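Local atomic coordinates of cleavage and polyadenylation specificity factor 100 KD subunit (Methanosarcina mazei, PDB entry 2XR1), a protein that probably terminates transcription by cutting nascent RNA where it leaves RNA polymerase, working as a zinc-dependent, homodimeric metallo-beta-lactamase/beta-CASP nuclease. Residues Ile284-Ala287 against Ala288-Lys292; Asp490-Glu493 against Ala494-Lys497; Val254-Leu257 against Phe258-Tyr262. One frame throughout, in Å; residues are numbered along the deposited sequence.

Contact 1. Residues Ile284-Ala287 against Ala288-Lys292; sequences IDVA and AKEGK
Near the C-terminal end of helix 270-290, Ile284 offers its carbonyl O to Ala288 N, a weak bond of 3.3 Å, while its side chain turns to the other side and packs on Tyr296 and Ser298. One residue on, Asp285 joins backbone and side-chain contacts. Its carbonyl O receives weak bonds from both Ala288 N and Lys289 N, and its carboxylate forms a salt bridge with Lys289. With CG anti to the backbone N (chi1 -176°), the carboxylate leans along the helix toward the following turn; Lys289, bent at chi2 and again at chi4, curls back to it. Lys289 NZ lies equally far, 3.0 Å, from Asp285 OD1 and OD2, both bonds weak. Val286 O takes the one i to i+4 backbone bond here that is not weak, from Glu290 N at 3.0 Å and 165°, besides a weak one from Lys289 N. Val286 CG1 lies 3.8 Å from Glu290 CD, the two side chains running the same way; Glu290 OE2 is held by the backbone N of Gly517 and OE1 weakly by Lys292 NZ. Ala287 O takes the final pair of donors, Gly291 N weakly and Lys292 N at 3.0 Å. This is a partly buried helix C-terminus in the metallo-beta-lactamase region, where a glycine with positive phi, Gly291, is first to leave helical geometry, with an i to i+4 salt bridge just before it.

Contact 2. Residues Asp490-Glu493 against Ala494-Lys497; sequences DSHE and ARQK
His492 and Gln496, one helical turn apart, have side chains that cross at a slant: imidazole and amide planes are 28° apart, and Gln496 CG is the nearest atom to His492 NE2, at 3.8 Å. The imidazole swings over the following turn because its CG is anti to the backbone N (chi1 156°), and Gln496 folds at chi2, which brings its amide up alongside; Gln496 NE2 is 3.9 Å from His492 NE2, a packing distance. The backbone joins the same pair, Gln496 N to His492 O at 3.3 Å. The same turn starts at a helix N-cap: Ser491, just before helix 492-500, accepts Ala494 N through OG at 2.9 Å and 153°, so a side-chain oxygen satisfies an amide of the first turn that has no preceding helical carbonyl. Ser491 CB also rests on the methyl of Ala494. Arg495 meets His492 differently, its long chain doubling back toward the cap. Its guanidinium has Ser491 O over one face, 4.0 Å above the plane and offset toward the rim, and its NH1 lies near the plane of the imidazole, at the ring's edge, and 3.8 Å from His492 CB. The group is directed by a salt bridge from NE to Asp448, and its side chain packs on helix 518-526 through Pro518, Glu521 and Tyr522. Asp490 OD1 takes the amide of Met450, which ties the residue before the cap to the loop following strand 445-448 in the beta-CASP region.

Contact 3. Residues Val254-Leu257 against Phe258-Tyr262; sequences VPLL and FKYGY
Leu256 and Tyr260 meet across one turn at the end of helix 254-259, and the phenol of Tyr260 can be followed outward along the leucine. Tyr260 CB begins 3.6 Å from Leu256 O, the carbonyl that also receives Tyr260 N at 3.0 Å. Next, Tyr260 CG and CD2 pass the same oxygen. Further out Tyr260 CE2 touches Leu256 CG at 3.5 Å, the closest approach of the two side chains, and Tyr260 CZ comes to Leu256 CD1. That methyl stands over the ring face in a CH-pi contact, 4.1 Å from the centroid and 29° off the normal. Leu256 reaches the ring because its CG is anti to the backbone N (chi1 -170°), which directs the branch along the helix toward it. At the tip, Tyr260 OH is 3.7 Å from Leu256 CD1 and hydrogen-bonds with the hydroxyl of Tyr228. Beyond this pair the helix closes in a Schellman motif: Gly261, with positive phi, is its C-prime residue, Gly261 N bonds to Phe258 O, and Tyr262 N returns to Leu257 O at 3.1 Å. The turn brings Tyr262 CB to 4.0 Å from Leu257 CB, and Tyr262 CD2 lies over a face of the Phe258 ring. Around this short helix, Leu257 and Tyr262 pack on Val241 of strand 240-242, and Val254 and Phe258 on Val266 of strand 266-268; Val254 and Phe258, joined by Pro255, lean on helix 299-306 as well.

Overall arrangement
From the N terminus the chain meets contact 3 first, then contact 1, then contact 2; each is local to adjoining segments and closes no long loop, so they stand in series and none nests or crosses. Contact 3 ends helix 254-259, which follows the zinc-binding Asp249 and His250, and packs it on the parallel strands 240-242 and 266-268. After strand 266-268 the chain forms helix 270-290, whose end is contact 1, about 20 Å away between centres but still within the metallo-beta-lactamase region. Contact 2 opens helix 492-500 of the beta-CASP region, 18 Å from contact 1 and 35 Å from contact 3, centre to centre. Through Gly517, contact 1 touches that second region too.

Contact 1. Residues Ile284-Ala287 against Ala288-Lys292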
ATOM      1  N   ILE B 284     -17.286 -10.386 -23.082  1.00 51.65           N
ATOM      2  CA  ILE B 284     -18.599 -10.312 -22.446  1.00 54.35           C
ATOM      3  C   ILE B 284     -19.714 -10.962 -23.255  1.00 58.25           C
ATOM      4  O   ILE B 284     -20.754 -11.342 -22.685  1.00 61.64           O
ATOM      5  CB  ILE B 284     -18.992  -8.882 -22.062  1.00 54.05           C
ATOM      6  CG1 ILE B 284     -19.298  -8.028 -23.296  1.00 54.23           C
ATOM      7  CG2 ILE B 284     -17.903  -8.260 -21.200  1.00 50.50           C
ATOM      8  CD1 ILE B 284     -19.490  -6.548 -22.984  1.00 52.36           C
ATOM      9  N   ASP B 285     -19.521 -11.088 -24.568  1.00 58.20           N
ATOM     10  CA  ASP B 285     -20.503 -11.746 -25.420  1.00 61.37           C
ATOM     11  C   ASP B 285     -20.460 -13.242 -25.190  1.00 62.92           C
ATOM     12  O   ASP B 285     -21.481 -13.872 -24.906  1.00 66.40           O
ATOM     13  CB  ASP B 285     -20.217 -11.433 -26.882  1.00 61.31           C
ATOM     14  CG  ASP B 285     -21.272 -12.004 -27.829  1.00 66.15           C
ATOM     15  OD1 ASP B 285     -22.463 -11.579 -27.754  1.00 69.80           O
ATOM     16  OD2 ASP B 285     -20.901 -12.874 -28.662  1.00 67.25           O
ATOM     17  N   VAL B 286     -19.274 -13.822 -25.296  1.00 61.07           N
ATOM     18  CA  VAL B 286     -19.086 -15.244 -24.983  1.00 62.43           C
ATOM     19  C   VAL B 286     -19.506 -15.561 -23.555  1.00 63.62           C
ATOM     20  O   VAL B 286     -20.164 -16.558 -23.329  1.00 66.96           O
ATOM     21  CB  VAL B 286     -17.622 -15.679 -25.169  1.00 59.86           C
ATOM     22  CG1 VAL B 286     -17.367 -17.070 -24.570  1.00 60.87           C
ATOM     23  CG2 VAL B 286     -17.258 -15.630 -26.647  1.00 59.71           C
ATOM     24  N   ALA B 287     -19.166 -14.696 -22.605  1.00 61.75           N
ATOM     25  CA  ALA B 287     -19.542 -14.925 -21.209  1.00 63.34           C
ATOM     26  C   ALA B 287     -21.057 -15.075 -21.025  1.00 67.46           C
ATOM     27  O   ALA B 287     -21.508 -15.835 -20.171  1.00 70.19           O
ATOM     28  CB  ALA B 287     -18.993 -13.804 -20.322  1.00 60.85           C
ATOM     29  N   ALA B 288     -21.833 -14.364 -21.840  1.00 68.82           N
ATOM     30  CA  ALA B 288     -23.293 -14.440 -21.797  1.00 72.91           C
ATOM     31  C   ALA B 288     -23.811 -15.773 -22.326  1.00 76.53           C
ATOM     32  O   ALA B 288     -24.758 -16.336 -21.776  1.00 80.12           O
ATOM     33  CB  ALA B 288     -23.912 -13.298 -22.603  1.00 73.08           C
ATOM     34  N   LYS B 289     -23.213 -16.255 -23.418  1.00 76.09           N
ATOM     35  CA  LYS B 289     -23.709 -17.464 -24.099  1.00 79.59           C
ATOM     36  C   LYS B 289     -23.361 -18.697 -23.281  1.00 80.52           C
ATOM     37  O   LYS B 289     -24.136 -19.645 -23.189  1.00 83.60           O
ATOM     38  CB  LYS B 289     -23.080 -17.644 -25.494  1.00 78.61           C
ATOM     39  CG  LYS B 289     -23.167 -16.460 -26.458  1.00 79.14           C
ATOM     40  CD  LYS B 289     -24.596 -15.998 -26.766  1.00 83.74           C
ATOM     41  CE  LYS B 289     -24.570 -14.576 -27.337  1.00 82.51           C
ATOM     42  NZ  LYS B 289     -23.480 -14.379 -28.335  1.00 79.15           N
ATOM     43  N   GLU B 290     -22.163 -18.683 -22.712  1.00 77.45           N
ATOM     44  CA  GLU B 290     -21.681 -19.821 -21.947  1.00 78.60           C
ATOM     45  C   GLU B 290     -22.269 -19.827 -20.545  1.00 80.31           C
ATOM     46  O   GLU B 290     -22.273 -20.865 -19.888  1.00 82.44           O
ATOM     47  CB  GLU B 290     -20.147 -19.858 -21.930  1.00 74.76           C
ATOM     48  CG  GLU B 290     -19.574 -20.053 -23.353  1.00 75.15           C
ATOM     49  CD  GLU B 290     -18.128 -20.571 -23.395  1.00 74.67           C
ATOM     50  OE1 GLU B 290     -17.339 -20.229 -22.477  1.00 73.58           O
ATOM     51  OE2 GLU B 290     -17.782 -21.310 -24.359  1.00 76.26           O
ATOM     52  N   GLY B 291     -22.775 -18.679 -20.094  1.00 79.84           N
ATOM     53  CA  GLY B 291     -23.533 -18.601 -18.834  1.00 82.00           C
ATOM     54  C   GLY B 291     -22.668 -18.344 -17.598  1.00 79.45           C
ATOM     55  O   GLY B 291     -22.984 -18.818 -16.493  1.00 81.70           O
ATOM     56  N   LYS B 292     -21.586 -17.594 -17.778  1.00 74.77           N
ATOM     57  CA  LYS B 292     -20.710 -17.235 -16.675  1.00 72.36           C
ATOM     58  C   LYS B 292     -21.095 -15.846 -16.162  1.00 71.31           C
ATOM     59  O   LYS B 292     -22.071 -15.273 -16.630  1.00 72.71           O
ATOM     60  CB  LYS B 292     -19.248 -17.316 -17.132  1.00 68.75           C
ATOM     61  CG  LYS B 292     -18.868 -18.764 -17.526  1.00 70.64           C
ATOM     62  CD  LYS B 292     -17.538 -18.856 -18.309  1.00 68.91           C
ATOM     63  CE  LYS B 292     -17.302 -20.319 -18.823  1.00 71.26           C
ATOM     64  NZ  LYS B 292     -15.952 -20.507 -19.504  1.00 68.37           N
TER

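Contact 2. Residues Asp490-Glu493 against Ala494-Lys497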
ATOM      1  N   ASP B 490     -17.153 -18.051 -38.120  1.00 66.23           N
ATOM      2  CA  ASP B 490     -17.639 -17.514 -36.835  1.00 67.29           C
ATOM      3  C   ASP B 490     -19.167 -17.693 -36.724  1.00 72.01           C
ATOM      4  O   ASP B 490     -19.711 -17.767 -35.608  1.00 73.29           O
ATOM      5  CB  ASP B 490     -17.156 -16.065 -36.605  1.00 65.96           C
ATOM      6  CG  ASP B 490     -15.614 -15.964 -36.382  1.00 63.33           C
ATOM      7  OD1 ASP B 490     -15.094 -16.425 -35.328  1.00 60.26           O
ATOM      8  OD2 ASP B 490     -14.920 -15.409 -37.281  1.00 64.65           O
ATOM      9  N   SER B 491     -19.853 -17.797 -37.869  1.00 74.71           N
ATOM     10  CA  SER B 491     -21.127 -18.504 -37.898  1.00 78.90           C
ATOM     11  C   SER B 491     -21.021 -19.815 -37.098  1.00 78.44           C
ATOM     12  O   SER B 491     -20.060 -20.571 -37.244  1.00 75.77           O
ATOM     13  CB  SER B 491     -21.518 -18.860 -39.323  1.00 81.37           C
ATOM     14  OG  SER B 491     -22.545 -19.840 -39.321  1.00 85.57           O
ATOM     15  N   HIS B 492     -22.008 -20.060 -36.244  1.00 81.12           N
ATOM     16  CA  HIS B 492     -22.206 -21.376 -35.633  1.00 81.97           C
ATOM     17  C   HIS B 492     -22.684 -22.401 -36.683  1.00 84.53           C
ATOM     18  O   HIS B 492     -22.320 -23.578 -36.632  1.00 83.98           O
ATOM     19  CB  HIS B 492     -23.220 -21.278 -34.481  1.00 85.50           C
ATOM     20  CG  HIS B 492     -23.916 -22.570 -34.180  1.00 89.47           C
ATOM     21  ND1 HIS B 492     -25.164 -22.876 -34.680  1.00 94.45           N
ATOM     22  CD2 HIS B 492     -23.527 -23.645 -33.450  1.00 89.09           C
ATOM     23  CE1 HIS B 492     -25.522 -24.076 -34.256  1.00 97.24           C
ATOM     24  NE2 HIS B 492     -24.548 -24.565 -33.509  1.00 93.71           N
ATOM     25  N   GLU B 493     -23.501 -21.953 -37.630  1.00 87.36           N
ATOM     26  CA  GLU B 493     -23.937 -22.830 -38.719  1.00 90.31           C
ATOM     27  C   GLU B 493     -22.738 -23.389 -39.517  1.00 86.69           C
ATOM     28  O   GLU B 493     -22.744 -24.543 -39.929  1.00 88.36           O
ATOM     29  CB  GLU B 493     -24.890 -22.101 -39.672  1.00 94.15           C
ATOM     30  CG  GLU B 493     -26.122 -21.415 -39.024  1.00 98.39           C
ATOM     31  CD  GLU B 493     -27.296 -22.356 -38.766  1.00104.02           C
ATOM     32  OE1 GLU B 493     -27.207 -23.192 -37.834  1.00103.36           O
ATOM     33  OE2 GLU B 493     -28.321 -22.243 -39.495  1.00109.45           O
ATOM     34  N   ALA B 494     -21.721 -22.567 -39.731  1.00 82.37           N
ATOM     35  CA  ALA B 494     -20.513 -22.978 -40.458  1.00 79.16           C
ATOM     36  C   ALA B 494     -19.668 -23.979 -39.653  1.00 76.39           C
ATOM     37  O   ALA B 494     -19.104 -24.918 -40.217  1.00 76.05           O
ATOM     38  CB  ALA B 494     -19.658 -21.740 -40.812  1.00 75.73           C
ATOM     39  N   ARG B 495     -19.570 -23.741 -38.345  1.00 74.32           N
ATOM     40  CA  ARG B 495     -18.893 -24.652 -37.413  1.00 72.25           C
ATOM     41  C   ARG B 495     -19.389 -26.095 -37.538  1.00 75.29           C
ATOM     42  O   ARG B 495     -18.594 -27.030 -37.628  1.00 73.83           O
ATOM     43  CB  ARG B 495     -19.098 -24.171 -35.972  1.00 71.55           C
ATOM     44  CG  ARG B 495     -18.241 -24.886 -34.958  1.00 69.33           C
ATOM     45  CD  ARG B 495     -18.134 -24.123 -33.639  1.00 67.85           C
ATOM     46  NE  ARG B 495     -17.735 -22.734 -33.830  1.00 65.79           N
ATOM     47  CZ  ARG B 495     -18.483 -21.663 -33.567  1.00 67.55           C
ATOM     48  NH1 ARG B 495     -19.704 -21.781 -33.076  1.00 70.08           N
ATOM     49  NH2 ARG B 495     -17.983 -20.447 -33.783  1.00 67.16           N
ATOM     50  N   GLN B 496     -20.707 -26.264 -37.553  1.00 79.56           N
ATOM     51  CA  GLN B 496     -21.293 -27.598 -37.604  1.00 83.46           C
ATOM     52  C   GLN B 496     -20.919 -28.358 -38.873  1.00 84.07           C
ATOM     53  O   GLN B 496     -20.782 -29.575 -38.832  1.00 85.61           O
ATOM     54  CB  GLN B 496     -22.811 -27.535 -37.459  1.00 88.72           C
ATOM     55  CG  GLN B 496     -23.275 -27.037 -36.088  1.00 89.28           C
ATOM     56  CD  GLN B 496     -22.987 -28.021 -34.951  1.00 88.72           C
ATOM     57  OE1 GLN B 496     -23.501 -29.139 -34.940  1.00 92.06           O
ATOM     58  NE2 GLN B 496     -22.198 -27.592 -33.977  1.00 83.43           N
ATOM     59  N   LYS B 497     -20.727 -27.646 -39.981  1.00 83.16           N
ATOM     60  CA  LYS B 497     -20.361 -28.281 -41.253  1.00 84.06           C
ATOM     61  C   LYS B 497     -18.970 -28.888 -41.225  1.00 79.86           C
ATOM     62  O   LYS B 497     -18.732 -29.901 -41.900  1.00 81.53           O
ATOM     63  CB  LYS B 497     -20.456 -27.293 -42.430  1.00 84.69           C
ATOM     64  CG  LYS B 497     -20.001 -27.879 -43.789  1.00 87.11           C
ATOM     65  CD  LYS B 497     -20.310 -26.960 -44.969  1.00 89.59           C
ATOM     66  CE  LYS B 497     -19.738 -27.514 -46.284  1.00 91.36           C
ATOM     67  NZ  LYS B 497     -20.105 -28.938 -46.560  1.00 94.49           N
TER

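Contact 3. Residues Val254-Leu257 against Phe258-Tyr262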
ATOM      1  N   VAL B 254     -10.258  -3.343 -17.473  1.00 29.81           N
ATOM      2  CA  VAL B 254     -10.205  -1.910 -17.565  1.00 29.01           C
ATOM      3  C   VAL B 254     -11.608  -1.296 -17.623  1.00 32.04           C
ATOM      4  O   VAL B 254     -11.827  -0.250 -17.029  1.00 33.69           O
ATOM      5  CB  VAL B 254      -9.364  -1.434 -18.739  1.00 27.44           C
ATOM      6  CG1 VAL B 254      -9.583   0.116 -19.011  1.00 24.77           C
ATOM      7  CG2 VAL B 254      -7.910  -1.772 -18.466  1.00 23.72           C
ATOM      8  N   PRO B 255     -12.564  -1.932 -18.309  1.00 33.41           N
ATOM      9  CA  PRO B 255     -13.867  -1.340 -18.243  1.00 36.05           C
ATOM     10  C   PRO B 255     -14.507  -1.405 -16.863  1.00 38.39           C
ATOM     11  O   PRO B 255     -15.398  -0.606 -16.593  1.00 41.49           O
ATOM     12  CB  PRO B 255     -14.686  -2.148 -19.271  1.00 37.37           C
ATOM     13  CG  PRO B 255     -13.711  -2.606 -20.231  1.00 35.50           C
ATOM     14  CD  PRO B 255     -12.474  -2.926 -19.381  1.00 33.60           C
ATOM     15  N   LEU B 256     -14.100  -2.331 -16.000  1.00 38.01           N
ATOM     16  CA  LEU B 256     -14.668  -2.390 -14.652  1.00 39.96           C
ATOM     17  C   LEU B 256     -14.264  -1.138 -13.871  1.00 40.18           C
ATOM     18  O   LEU B 256     -15.018  -0.634 -13.049  1.00 40.78           O
ATOM     19  CB  LEU B 256     -14.153  -3.636 -13.926  1.00 39.84           C
ATOM     20  CG  LEU B 256     -14.773  -4.046 -12.592  1.00 41.08           C
ATOM     21  CD1 LEU B 256     -16.258  -4.215 -12.696  1.00 42.48           C
ATOM     22  CD2 LEU B 256     -14.158  -5.304 -12.146  1.00 37.33           C
ATOM     23  N   LEU B 257     -13.047  -0.638 -14.136  1.00 38.81           N
ATOM     24  CA  LEU B 257     -12.603   0.638 -13.553  1.00 38.98           C
ATOM     25  C   LEU B 257     -13.601   1.736 -13.864  1.00 40.90           C
ATOM     26  O   LEU B 257     -13.982   2.504 -12.982  1.00 42.79           O
ATOM     27  CB  LEU B 257     -11.226   1.054 -14.063  1.00 36.62           C
ATOM     28  CG  LEU B 257     -10.098   0.091 -13.676  1.00 35.37           C
ATOM     29  CD1 LEU B 257      -8.752   0.456 -14.279  1.00 30.26           C
ATOM     30  CD2 LEU B 257      -9.980  -0.002 -12.165  1.00 35.40           C
ATOM     31  N   PHE B 258     -14.052   1.796 -15.106  1.00 41.06           N
ATOM     32  CA  PHE B 258     -15.040   2.811 -15.475  1.00 43.07           C
ATOM     33  C   PHE B 258     -16.410   2.563 -14.804  1.00 46.24           C
ATOM     34  O   PHE B 258     -17.084   3.495 -14.356  1.00 47.89           O
ATOM     35  CB  PHE B 258     -15.130   2.911 -16.995  1.00 42.51           C
ATOM     36  CG  PHE B 258     -13.951   3.588 -17.601  1.00 39.84           C
ATOM     37  CD1 PHE B 258     -13.869   4.957 -17.630  1.00 40.36           C
ATOM     38  CD2 PHE B 258     -12.922   2.869 -18.096  1.00 36.81           C
ATOM     39  CE1 PHE B 258     -12.804   5.569 -18.165  1.00 37.80           C
ATOM     40  CE2 PHE B 258     -11.826   3.498 -18.633  1.00 35.88           C
ATOM     41  CZ  PHE B 258     -11.767   4.837 -18.657  1.00 36.29           C
ATOM     42  N   LYS B 259     -16.800   1.303 -14.715  1.00 47.07           N
ATOM     43  CA  LYS B 259     -18.041   0.972 -14.060  1.00 50.60           C
ATOM     44  C   LYS B 259     -18.046   1.513 -12.636  1.00 51.60           C
ATOM     45  O   LYS B 259     -19.074   1.937 -12.128  1.00 54.57           O
ATOM     46  CB  LYS B 259     -18.241  -0.534 -14.029  1.00 51.09           C
ATOM     47  CG  LYS B 259     -19.571  -0.962 -13.433  1.00 54.75           C
ATOM     48  CD  LYS B 259     -19.762  -2.488 -13.548  1.00 56.13           C
ATOM     49  CE  LYS B 259     -20.994  -2.997 -12.803  1.00 59.67           C
ATOM     50  NZ  LYS B 259     -21.519  -4.198 -13.529  1.00 61.29           N
ATOM     51  N   TYR B 260     -16.887   1.485 -12.008  1.00 49.73           N
ATOM     52  CA  TYR B 260     -16.718   1.918 -10.639  1.00 50.65           C
ATOM     53  C   TYR B 260     -16.318   3.383 -10.496  1.00 50.24           C
ATOM     54  O   TYR B 260     -15.867   3.783  -9.418  1.00 51.02           O
ATOM     55  CB  TYR B 260     -15.628   1.057  -9.967  1.00 48.97           C
ATOM     56  CG  TYR B 260     -15.992  -0.390  -9.718  1.00 50.92           C
ATOM     57  CD1 TYR B 260     -17.324  -0.801  -9.545  1.00 56.60           C
ATOM     58  CD2 TYR B 260     -15.001  -1.347  -9.617  1.00 50.41           C
ATOM     59  CE1 TYR B 260     -17.637  -2.125  -9.315  1.00 59.50           C
ATOM     60  CE2 TYR B 260     -15.295  -2.665  -9.389  1.00 53.17           C
ATOM     61  CZ  TYR B 260     -16.601  -3.057  -9.249  1.00 58.71           C
ATOM     62  OH  TYR B 260     -16.866  -4.385  -9.009  1.00 64.19           O
ATOM     63  N   GLY B 261     -16.429   4.171 -11.565  1.00 49.41           N
ATOM     64  CA  GLY B 261     -16.293   5.639 -11.471  1.00 49.53           C
ATOM     65  C   GLY B 261     -14.961   6.287 -11.854  1.00 46.76           C
ATOM     66  O   GLY B 261     -14.739   7.449 -11.550  1.00 47.17           O
ATOM     67  N   TYR B 262     -14.066   5.535 -12.491  1.00 43.69           N
ATOM     68  CA  TYR B 262     -12.879   6.105 -13.102  1.00 40.90           C
ATOM     69  C   TYR B 262     -13.300   6.926 -14.298  1.00 41.87           C
ATOM     70  O   TYR B 262     -14.221   6.539 -15.040  1.00 42.38           O
ATOM     71  CB  TYR B 262     -11.930   4.998 -13.556  1.00 38.31           C
ATOM     72  CG  TYR B 262     -10.646   5.501 -14.183  1.00 35.93           C
ATOM     73  CD1 TYR B 262      -9.768   6.298 -13.478  1.00 34.66           C
ATOM     74  CD2 TYR B 262     -10.324   5.182 -15.498  1.00 35.85           C
ATOM     75  CE1 TYR B 262      -8.597   6.760 -14.070  1.00 34.65           C
ATOM     76  CE2 TYR B 262      -9.155   5.626 -16.093  1.00 33.94           C
ATOM     77  CZ  TYR B 262      -8.299   6.413 -15.382  1.00 33.40           C
ATOM     78  OH  TYR B 262      -7.148   6.841 -15.979  1.00 31.76           O
TER